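Local coordinates for protein probable glycosidase crf1 (Neosartorya fumigata, PDB 6IBU) that cleaves chitin and transfers the released chains to 1,6-beta-glucan or to other chitin, cross-linking polysaccharides in the fungal cell wall and septa, at residues I89-D95 with T177-L183; F68-E74 with V219-N225; E98-E102 with V151-I155. One frame throughout, in Å; residues are numbered along the deposited sequence.

Contact 1 of 3, residues I89-D95 with T177-L183; sequences IVLESDD and TPMRLRL
The amide N of Arg182 donates to Val90 O at 2.7 Å, and the same carbonyl oxygen takes a CA-H...O contact from Leu181. Val90 N returns a bond to Arg182 O, and Glu92 and Arg180 form the next hydrogen-bonded pair of this antiparallel junction. It joins two central strands of the active-site sheet in the GH16 catalytic domain, a beta-sandwich, and it illustrates how one strand pair can serve two environments. Val90, Glu92, Arg180 and Arg182 occupy the face that also bears Glu98 and Glu102, and Arg182 is known to bind chitin. Glu92 reaches along this face with CG anti to the backbone N (chi1 -176°) and an extended chain. Its OE1 meets Arg182 NH1 at 3.2 Å in a salt bridge, using the syn side of the carboxylate; the two planes are turned 31° apart. Asp63 holds Arg182 NE, so two acidic residues restrain the guanidinium. On the other face, Ile89, Leu91, Leu181 and Leu183 turn into the hydrophobic core, against strands 71-78 and 212-223. Leu181 CD1 touches Ile89 CG2 at 3.9 Å and Leu91 CD2 at 3.7 Å, while Ile89 and Leu183 lie side by side. Met179 bends at its last torsion to bring CE within 3.8 Å of Leu91 CB. Where the regular pairing gives out, Ser93 OG donates to Asp95 OD1 at 2.6 Å, meeting it from above the carboxylate plane.

Contact 2 of 3, residues F68-E74 with V219-N225; sequences FFFGKAE and VRIENAN
With CG anti to the backbone N (chi1 -173°), Asn223 carries its amide to the backbone of Phe69, whereas Asn225 keeps CG beside its own N (chi1 -66°) and turns its amide nitrogen to Phe69 O. The two asparagines thus hold both polar groups of one residue ahead of strand 71-74. Asn223 OD1 accepts from Phe69 N at 3.1 Å and from Asn225 N at 3.0 Å, the donors approaching opposite faces of the amide, while its ND2 is held by Leu17 O and Tyr230 OH; the bond from Asn225 N defines an Asx turn. Asn225 ND2 reaches Phe69 O at 2.9 Å, with the acceptor close to the amide plane. Phe70 O takes Ala224 N, and Phe70 CB rests on Ala224 CB. At Gly71, where no side chain intervenes, CA comes within 3.2 Å of Glu222 O. Regular antiparallel pairing follows, through Lys72 with Glu222 and Glu74 with Arg220. These four residues share one face, on which Arg220 grips Glu222 OE2 side-on through NE and NH2, while the aliphatic part of Lys72 runs alongside Glu222. The opposite face is apolar: Ile221 CG2 sits over the Phe68 ring, 3.8 Å from its centroid, a CH-pi contact. In the GH16 sandwich this is a junction of the second sheet, with strand 140-146 bonded to the far side of 71-78, strand 21-25 to that of 212-223, and Val219 and Ile221 packing on strand 179-187.

Contact 3 of 3, residues E98-E102 with V151-I155; sequences EVDWE and VTWSI
Trp153 meets Trp101 in a T-shaped stack, its five-membered ring presenting an edge to the face of the Trp101 six-membered ring. The planes stand at 87° and the centroids are 4.7 Å apart, with Trp153 CD1 over the Trp101 face. Beside it, Trp101 CH2 touches Trp153 CB at 3.5 Å and Ile155 CG1 at 3.5 Å, so the rim of the Trp101 indole is lodged between the beta-carbon of Trp153 and the CG1 branch of Ile155. On the six-membered ring of Trp153, Val99 CG1 reaches CZ2 at 3.6 Å, and it meets Val151 CG1 tip to tip at 3.9 Å. The indole nitrogen is also used: Trp153 NE1 donates to Asp100 O at 3.2 Å, arriving from above the carbonyl plane, 50° out of it. Together with the stack, this bond restrains the rotation of the buried ring, and it ties the two sheets together by a polar link. Farther out, Tyr142 lies edge-to-face with Trp101, Arg161 makes a cation-pi contact with Trp153, and Ile144 packs on both Val99 and Trp101. Strand alternation then explains the division of labour in segment 98-102: Val99 and Trp101 enter the core, while Glu98, Asp100 and Glu102 face the groove. As in related GH16 enzymes, Glu98 is probably the nucleophile and Glu102 the proton donor; Glu102 also binds chitin. Together they form the Glu-x-Asp-x-Glu signature on the active-site strand of the GH16 beta-jelly-roll fold.

How the contacts relate
Contacts 1 and 2 are backbone pairings within opposite sheets of the sandwich, whereas contact 3 runs between the sheets and depends on side chains. Contacts 1 and 3 are buried and adjoin directly: strands 85-93 and 98-105 are neighbours, joined by Leu91 N to Val99 O and by Ile89 O to Trp101 N. Contact 2 is only partly buried, with charged residues along one face and asparagine amides at its end. Its apolar face nevertheless meets contact 1, where Leu181 CD2 packs on Val219 CG1 and Ile221 CD1. Ionic groups therefore line the chitin-binding side in contact 1 and the outer side in contact 2, leaving aliphatic and aromatic packing in between.

Contact 1 of 3, residues I89-D95 with T177-L183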
loop_
_atom_site.group_PDB
_atom_site.type_symbol
_atom_site.label_atom_id
_atom_site.label_comp_id
_atom_site.label_asym_id
_atom_site.label_seq_id
_atom_site.Cartn_x
_atom_site.Cartn_y
_atom_site.Cartn_z
ATOM N N ILE A 89 0.785 -3.724 1.188
ATOM C CA ILE A 89 -0.381 -2.795 1.094
ATOM C C ILE A 89 0.168 -1.371 0.993
ATOM O O ILE A 89 0.824 -0.942 1.919
ATOM C CB ILE A 89 -1.318 -2.973 2.300
ATOM C CG1 ILE A 89 -1.827 -4.407 2.427
ATOM C CG2 ILE A 89 -2.459 -1.976 2.255
ATOM C CD1 ILE A 89 -2.296 -4.744 3.810
ATOM N N VAL A 90 -0.034 -0.681 -0.122
ATOM C CA VAL A 90 0.597 0.646 -0.346
ATOM C C VAL A 90 -0.461 1.710 -0.634
ATOM O O VAL A 90 -1.175 1.556 -1.612
ATOM C CB VAL A 90 1.596 0.584 -1.504
ATOM C CG1 VAL A 90 2.158 1.971 -1.803
ATOM C CG2 VAL A 90 2.699 -0.407 -1.210
ATOM N N LEU A 91 -0.435 2.816 0.094
ATOM C CA LEU A 91 -1.074 4.068 -0.361
ATOM C C LEU A 91 0.020 4.901 -0.999
ATOM O O LEU A 91 1.070 5.060 -0.368
ATOM C CB LEU A 91 -1.711 4.785 0.820
ATOM C CG LEU A 91 -2.859 4.033 1.460
ATOM C CD1 LEU A 91 -3.432 4.823 2.626
ATOM C CD2 LEU A 91 -3.923 3.732 0.424
ATOM N N GLU A 92 -0.192 5.357 -2.230
ATOM C CA GLU A 92 0.865 6.081 -2.966
ATOM C C GLU A 92 0.246 7.215 -3.771
ATOM O O GLU A 92 -0.750 6.974 -4.476
ATOM C CB GLU A 92 1.651 5.138 -3.872
ATOM C CG GLU A 92 2.805 5.825 -4.574
ATOM C CD GLU A 92 3.735 4.879 -5.315
ATOM O OE1 GLU A 92 3.241 4.188 -6.241
ATOM O OE2 GLU A 92 4.942 4.798 -4.937
ATOM N N SER A 93 0.894 8.374 -3.727
ATOM C CA SER A 93 0.526 9.555 -4.528
ATOM C C SER A 93 1.434 9.642 -5.754
ATOM O O SER A 93 2.494 8.991 -5.795
ATOM C CB SER A 93 0.607 10.798 -3.700
ATOM O OG SER A 93 1.896 11.381 -3.787
ATOM N N ASP A 94 1.028 10.467 -6.711
ATOM C CA ASP A 94 1.807 10.808 -7.921
ATOM C C ASP A 94 3.082 11.600 -7.555
ATOM O O ASP A 94 4.005 11.501 -8.383
ATOM C CB ASP A 94 0.882 11.473 -8.943
ATOM C CG ASP A 94 -0.029 10.488 -9.667
ATOM O OD1 ASP A 94 -0.045 9.289 -9.286
ATOM O OD2 ASP A 94 -0.751 10.934 -10.579
ATOM N N ASP A 95 3.212 12.281 -6.383
ATOM C CA ASP A 95 4.514 12.904 -5.968
ATOM C C ASP A 95 5.280 11.961 -5.037
ATOM O O ASP A 95 6.325 12.304 -4.542
ATOM C CB ASP A 95 4.422 14.324 -5.389
ATOM C CG ASP A 95 3.738 14.480 -4.042
ATOM O OD1 ASP A 95 3.410 13.473 -3.406
ATOM O OD2 ASP A 95 3.527 15.640 -3.640
ATOM N N THR A 177 -0.927 14.170 -0.227
ATOM C CA THR A 177 -1.447 14.345 -1.598
ATOM C C THR A 177 -2.352 13.159 -1.883
ATOM O O THR A 177 -2.278 12.164 -1.186
ATOM C CB THR A 177 -0.293 14.489 -2.582
ATOM O OG1 THR A 177 0.583 13.375 -2.424
ATOM C CG2 THR A 177 0.471 15.775 -2.384
ATOM N N PRO A 178 -3.228 13.245 -2.902
ATOM C CA PRO A 178 -4.221 12.205 -3.133
ATOM C C PRO A 178 -3.465 10.913 -3.454
ATOM O O PRO A 178 -2.527 10.936 -4.228
ATOM C CB PRO A 178 -5.026 12.677 -4.349
ATOM C CG PRO A 178 -4.627 14.153 -4.520
ATOM C CD PRO A 178 -3.244 14.292 -3.933
ATOM N N MET A 179 -3.919 9.817 -2.876
ATOM C CA MET A 179 -3.203 8.538 -2.981
ATOM C C MET A 179 -4.134 7.464 -3.508
ATOM O O MET A 179 -5.320 7.531 -3.258
ATOM C CB MET A 179 -2.644 8.116 -1.621
ATOM C CG MET A 179 -1.440 8.934 -1.247
ATOM S SD MET A 179 -0.514 8.294 0.141
ATOM C CE MET A 179 -1.699 8.480 1.465
ATOM N N ARG A 180 -3.558 6.492 -4.198
ATOM C CA ARG A 180 -4.313 5.303 -4.622
ATOM C C ARG A 180 -3.829 4.123 -3.785
ATOM O O ARG A 180 -2.807 4.228 -3.107
ATOM C CB ARG A 180 -4.213 5.149 -6.134
ATOM C CG ARG A 180 -2.860 4.719 -6.655
ATOM C CD ARG A 180 -3.096 3.848 -7.857
ATOM N NE ARG A 180 -2.759 4.567 -9.068
ATOM C CZ ARG A 180 -3.431 4.537 -10.217
ATOM N NH1 ARG A 180 -4.521 3.798 -10.370
ATOM N NH2 ARG A 180 -2.989 5.264 -11.225
ATOM N N LEU A 181 -4.629 3.068 -3.737
ATOM C CA LEU A 181 -4.292 1.855 -2.971
ATOM C C LEU A 181 -3.713 0.830 -3.945
ATOM O O LEU A 181 -4.340 0.561 -4.965
ATOM C CB LEU A 181 -5.574 1.394 -2.276
ATOM C CG LEU A 181 -5.496 0.095 -1.487
ATOM C CD1 LEU A 181 -4.474 0.178 -0.359
ATOM C CD2 LEU A 181 -6.882 -0.239 -0.954
ATOM N N ARG A 182 -2.525 0.311 -3.650
ATOM C CA ARG A 182 -1.866 -0.759 -4.443
ATOM C C ARG A 182 -1.802 -2.001 -3.552
ATOM O O ARG A 182 -1.401 -1.888 -2.380
ATOM C CB ARG A 182 -0.482 -0.315 -4.925
ATOM C CG ARG A 182 -0.427 1.169 -5.286
ATOM C CD ARG A 182 0.688 1.640 -6.215
ATOM N NE ARG A 182 0.973 0.659 -7.256
ATOM C CZ ARG A 182 2.140 0.518 -7.870
ATOM N NH1 ARG A 182 3.157 1.307 -7.563
ATOM N NH2 ARG A 182 2.285 -0.424 -8.786
ATOM N N LEU A 183 -2.235 -3.147 -4.044
ATOM C CA LEU A 183 -2.068 -4.418 -3.306
ATOM C C LEU A 183 -1.198 -5.320 -4.162
ATOM O O LEU A 183 -1.446 -5.402 -5.371
ATOM C CB LEU A 183 -3.430 -5.051 -3.064
ATOM C CG LEU A 183 -4.375 -4.226 -2.210
ATOM C CD1 LEU A 183 -5.776 -4.797 -2.272
ATOM C CD2 LEU A 183 -3.864 -4.178 -0.779
HETATM O O HOH W 1 -1.533 11.789 -6.341
#

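Contact 2 of 3, residues F68-E74 with V219-N225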
loop_
_atom_site.group_PDB
_atom_site.type_symbol
_atom_site.label_atom_id
_atom_site.label_comp_id
_atom_site.label_asym_id
_atom_site.label_seq_id
_atom_site.Cartn_x
_atom_site.Cartn_y
_atom_site.Cartn_z
ATOM N N PHE A 68 -7.963 8.836 -3.385
ATOM C CA PHE A 68 -8.725 9.470 -2.288
ATOM C C PHE A 68 -7.783 10.447 -1.582
ATOM O O PHE A 68 -6.565 10.296 -1.684
ATOM C CB PHE A 68 -9.370 8.398 -1.418
ATOM C CG PHE A 68 -8.452 7.621 -0.520
ATOM C CD1 PHE A 68 -7.658 6.614 -1.022
ATOM C CD2 PHE A 68 -8.478 7.830 0.848
ATOM C CE1 PHE A 68 -6.836 5.890 -0.174
ATOM C CE2 PHE A 68 -7.648 7.112 1.686
ATOM C CZ PHE A 68 -6.838 6.136 1.180
ATOM N N PHE A 69 -8.354 11.473 -0.960
ATOM C CA PHE A 69 -7.615 12.611 -0.374
ATOM C C PHE A 69 -7.986 12.704 1.090
ATOM O O PHE A 69 -8.996 13.361 1.412
ATOM C CB PHE A 69 -7.948 13.895 -1.116
ATOM C CG PHE A 69 -7.091 15.083 -0.762
ATOM C CD1 PHE A 69 -5.773 14.919 -0.375
ATOM C CD2 PHE A 69 -7.603 16.363 -0.858
ATOM C CE1 PHE A 69 -4.982 16.016 -0.090
ATOM C CE2 PHE A 69 -6.808 17.464 -0.580
ATOM C CZ PHE A 69 -5.501 17.284 -0.202
ATOM N N PHE A 70 -7.191 12.057 1.928
ATOM C CA PHE A 70 -7.407 11.847 3.380
ATOM C C PHE A 70 -8.549 10.863 3.570
ATOM O O PHE A 70 -9.352 10.674 2.658
ATOM C CB PHE A 70 -7.644 13.160 4.125
ATOM C CG PHE A 70 -6.443 14.064 4.063
ATOM C CD1 PHE A 70 -5.287 13.692 4.731
ATOM C CD2 PHE A 70 -6.434 15.239 3.326
ATOM C CE1 PHE A 70 -4.137 14.461 4.673
ATOM C CE2 PHE A 70 -5.284 16.018 3.277
ATOM C CZ PHE A 70 -4.140 15.630 3.953
ATOM N N GLY A 71 -8.587 10.242 4.739
ATOM C CA GLY A 71 -9.644 9.300 5.125
ATOM C C GLY A 71 -9.036 8.019 5.662
ATOM O O GLY A 71 -8.246 8.082 6.620
ATOM N N LYS A 72 -9.365 6.886 5.060
ATOM C CA LYS A 72 -9.096 5.561 5.663
ATOM C C LYS A 72 -8.910 4.515 4.565
ATOM O O LYS A 72 -9.691 4.507 3.603
ATOM C CB LYS A 72 -10.267 5.197 6.566
ATOM C CG LYS A 72 -9.978 4.083 7.553
ATOM C CD LYS A 72 -11.225 3.542 8.193
ATOM C CE LYS A 72 -11.074 3.319 9.680
ATOM N NZ LYS A 72 -12.267 2.642 10.228
ATOM N N ALA A 73 -7.924 3.638 4.727
ATOM C CA ALA A 73 -7.782 2.419 3.908
ATOM C C ALA A 73 -7.703 1.226 4.866
ATOM O O ALA A 73 -6.838 1.209 5.747
ATOM C CB ALA A 73 -6.593 2.554 2.987
ATOM N N GLU A 74 -8.629 0.289 4.729
ATOM C CA GLU A 74 -8.711 -0.915 5.582
ATOM C C GLU A 74 -8.657 -2.143 4.666
ATOM O O GLU A 74 -9.481 -2.250 3.745
ATOM C CB GLU A 74 -9.982 -0.807 6.414
ATOM C CG GLU A 74 -10.140 -1.895 7.455
ATOM C CD GLU A 74 -11.154 -1.520 8.523
ATOM O OE1 GLU A 74 -10.771 -0.749 9.438
ATOM O OE2 GLU A 74 -12.335 -1.982 8.431
ATOM N N VAL A 219 -11.626 -4.851 0.950
ATOM C CA VAL A 219 -11.067 -3.477 0.999
ATOM C C VAL A 219 -12.176 -2.497 1.371
ATOM O O VAL A 219 -13.235 -2.546 0.755
ATOM C CB VAL A 219 -10.398 -3.119 -0.329
ATOM C CG1 VAL A 219 -10.138 -1.627 -0.449
ATOM C CG2 VAL A 219 -9.118 -3.910 -0.486
ATOM N N ARG A 220 -11.912 -1.629 2.344
ATOM C CA ARG A 220 -12.771 -0.469 2.661
ATOM C C ARG A 220 -11.940 0.803 2.516
ATOM O O ARG A 220 -10.920 0.917 3.201
ATOM C CB ARG A 220 -13.346 -0.606 4.066
ATOM C CG ARG A 220 -14.263 0.541 4.453
ATOM C CD ARG A 220 -14.640 0.480 5.913
ATOM N NE ARG A 220 -15.519 1.598 6.247
ATOM C CZ ARG A 220 -16.823 1.649 5.986
ATOM N NH1 ARG A 220 -17.436 0.634 5.393
ATOM N NH2 ARG A 220 -17.522 2.713 6.347
ATOM N N ILE A 221 -12.349 1.718 1.643
ATOM C CA ILE A 221 -11.752 3.079 1.588
ATOM C C ILE A 221 -12.815 4.105 1.973
ATOM O O ILE A 221 -13.939 4.067 1.427
ATOM C CB ILE A 221 -11.133 3.366 0.215
ATOM C CG1 ILE A 221 -9.909 2.475 -0.015
ATOM C CG2 ILE A 221 -10.806 4.848 0.090
ATOM C CD1 ILE A 221 -9.346 2.550 -1.410
ATOM N N GLU A 222 -12.457 4.995 2.887
ATOM C CA GLU A 222 -13.261 6.193 3.236
ATOM C C GLU A 222 -12.524 7.409 2.704
ATOM O O GLU A 222 -11.339 7.536 2.992
ATOM C CB GLU A 222 -13.429 6.303 4.737
ATOM C CG GLU A 222 -14.201 5.147 5.317
ATOM C CD GLU A 222 -14.457 5.286 6.803
ATOM O OE1 GLU A 222 -13.914 6.252 7.407
ATOM O OE2 GLU A 222 -15.203 4.438 7.352
ATOM N N ASN A 223 -13.173 8.180 1.847
ATOM C CA ASN A 223 -12.565 9.377 1.234
ATOM C C ASN A 223 -13.076 10.577 2.033
ATOM O O ASN A 223 -14.291 10.846 1.979
ATOM C CB ASN A 223 -12.879 9.463 -0.253
ATOM C CG ASN A 223 -12.122 10.583 -0.934
ATOM O OD1 ASN A 223 -11.415 11.348 -0.276
ATOM N ND2 ASN A 223 -12.254 10.671 -2.250
ATOM N N ALA A 224 -12.185 11.250 2.750
ATOM C CA ALA A 224 -12.488 12.450 3.566
ATOM C C ALA A 224 -12.962 13.583 2.643
ATOM O O ALA A 224 -13.761 14.419 3.097
ATOM C CB ALA A 224 -11.263 12.856 4.375
ATOM N N ASN A 225 -12.486 13.599 1.397
ATOM C CA ASN A 225 -12.720 14.704 0.429
ATOM C C ASN A 225 -13.208 14.136 -0.900
ATOM O O ASN A 225 -12.539 14.238 -1.920
ATOM C CB ASN A 225 -11.452 15.550 0.282
ATOM C CG ASN A 225 -11.139 16.281 1.573
ATOM O OD1 ASN A 225 -11.728 17.323 1.853
ATOM N ND2 ASN A 225 -10.302 15.691 2.416
#

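Contact 3 of 3, residues E98-E102 with V151-I155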
loop_
_atom_site.group_PDB
_atom_site.type_symbol
_atom_site.label_atom_id
_atom_site.label_comp_id
_atom_site.label_asym_id
_atom_site.label_seq_id
_atom_site.Cartn_x
_atom_site.Cartn_y
_atom_site.Cartn_z
ATOM N N GLU A 98 3.699 8.396 0.444
ATOM C CA GLU A 98 3.462 6.958 0.512
ATOM C C GLU A 98 3.319 6.498 1.948
ATOM O O GLU A 98 4.069 6.946 2.777
ATOM C CB GLU A 98 4.632 6.253 -0.143
ATOM C CG GLU A 98 4.235 4.939 -0.743
ATOM C CD GLU A 98 4.941 3.764 -0.102
ATOM O OE1 GLU A 98 5.548 2.963 -0.856
ATOM O OE2 GLU A 98 4.918 3.655 1.153
ATOM N N VAL A 99 2.384 5.590 2.172
ATOM C CA VAL A 99 2.158 4.888 3.457
ATOM C C VAL A 99 1.979 3.418 3.098
ATOM O O VAL A 99 1.218 3.130 2.154
ATOM C CB VAL A 99 0.924 5.449 4.182
ATOM C CG1 VAL A 99 0.627 4.661 5.436
ATOM C CG2 VAL A 99 1.094 6.926 4.489
ATOM N N ASP A 100 2.627 2.517 3.820
ATOM C CA ASP A 100 2.515 1.096 3.455
ATOM C C ASP A 100 2.642 0.177 4.665
ATOM O O ASP A 100 3.113 0.606 5.758
ATOM C CB ASP A 100 3.487 0.726 2.338
ATOM C CG ASP A 100 4.933 0.708 2.748
ATOM O OD1 ASP A 100 5.314 -0.207 3.486
ATOM O OD2 ASP A 100 5.701 1.593 2.276
ATOM N N TRP A 101 2.153 -1.039 4.429
ATOM C CA TRP A 101 2.388 -2.261 5.225
ATOM C C TRP A 101 3.256 -3.191 4.382
ATOM O O TRP A 101 3.023 -3.261 3.177
ATOM C CB TRP A 101 1.056 -2.934 5.564
ATOM C CG TRP A 101 0.031 -2.158 6.331
ATOM C CD1 TRP A 101 -1.048 -1.493 5.835
ATOM C CD2 TRP A 101 -0.105 -2.104 7.761
ATOM N NE1 TRP A 101 -1.812 -0.980 6.843
ATOM C CE2 TRP A 101 -1.266 -1.351 8.045
ATOM C CE3 TRP A 101 0.659 -2.582 8.825
ATOM C CZ2 TRP A 101 -1.680 -1.088 9.355
ATOM C CZ3 TRP A 101 0.253 -2.327 10.114
ATOM C CH2 TRP A 101 -0.909 -1.602 10.373
ATOM N N GLU A 102 4.253 -3.844 4.972
ATOM C CA GLU A 102 5.011 -4.925 4.290
ATOM C C GLU A 102 5.024 -6.145 5.205
ATOM O O GLU A 102 5.472 -6.014 6.326
ATOM C CB GLU A 102 6.443 -4.501 3.977
ATOM C CG GLU A 102 6.556 -3.193 3.213
ATOM C CD GLU A 102 6.022 -3.260 1.791
ATOM O OE1 GLU A 102 6.227 -4.279 1.119
ATOM O OE2 GLU A 102 5.371 -2.303 1.366
ATOM N N VAL A 151 -0.964 10.185 10.435
ATOM C CA VAL A 151 -1.205 8.837 9.872
ATOM C C VAL A 151 -1.194 7.839 11.030
ATOM O O VAL A 151 -0.235 7.816 11.797
ATOM C CB VAL A 151 -0.139 8.490 8.827
ATOM C CG1 VAL A 151 -0.208 7.019 8.438
ATOM C CG2 VAL A 151 -0.275 9.396 7.618
ATOM N N THR A 152 -2.227 7.020 11.135
ATOM C CA THR A 152 -2.323 5.996 12.189
ATOM C C THR A 152 -2.401 4.642 11.515
ATOM O O THR A 152 -3.223 4.492 10.622
ATOM C CB THR A 152 -3.504 6.265 13.120
ATOM O OG1 THR A 152 -3.351 7.595 13.609
ATOM C CG2 THR A 152 -3.554 5.270 14.255
ATOM N N TRP A 153 -1.544 3.719 11.912
ATOM C CA TRP A 153 -1.610 2.301 11.482
ATOM C C TRP A 153 -2.332 1.533 12.579
ATOM O O TRP A 153 -1.972 1.707 13.730
ATOM C CB TRP A 153 -0.211 1.703 11.288
ATOM C CG TRP A 153 0.577 2.158 10.100
ATOM C CD1 TRP A 153 0.804 1.457 8.954
ATOM C CD2 TRP A 153 1.335 3.374 9.979
ATOM N NE1 TRP A 153 1.639 2.165 8.127
ATOM C CE2 TRP A 153 1.975 3.342 8.726
ATOM C CE3 TRP A 153 1.502 4.499 10.787
ATOM C CZ2 TRP A 153 2.783 4.382 8.275
ATOM C CZ3 TRP A 153 2.321 5.517 10.353
ATOM C CH2 TRP A 153 2.948 5.457 9.107
ATOM N N SER A 154 -3.276 0.687 12.219
ATOM C CA SER A 154 -3.995 -0.203 13.162
ATOM C C SER A 154 -4.043 -1.627 12.619
ATOM O O SER A 154 -4.168 -1.800 11.396
ATOM C CB SER A 154 -5.374 0.290 13.400
ATOM O OG SER A 154 -5.310 1.367 14.308
ATOM N N ILE A 155 -3.981 -2.599 13.526
ATOM C CA ILE A 155 -4.160 -4.041 13.186
ATOM C C ILE A 155 -5.269 -4.576 14.078
ATOM O O ILE A 155 -5.113 -4.494 15.314
ATOM C CB ILE A 155 -2.848 -4.824 13.367
ATOM C CG1 ILE A 155 -1.722 -4.196 12.542
ATOM C CG2 ILE A 155 -3.099 -6.287 13.046
ATOM C CD1 ILE A 155 -0.409 -4.935 12.612
#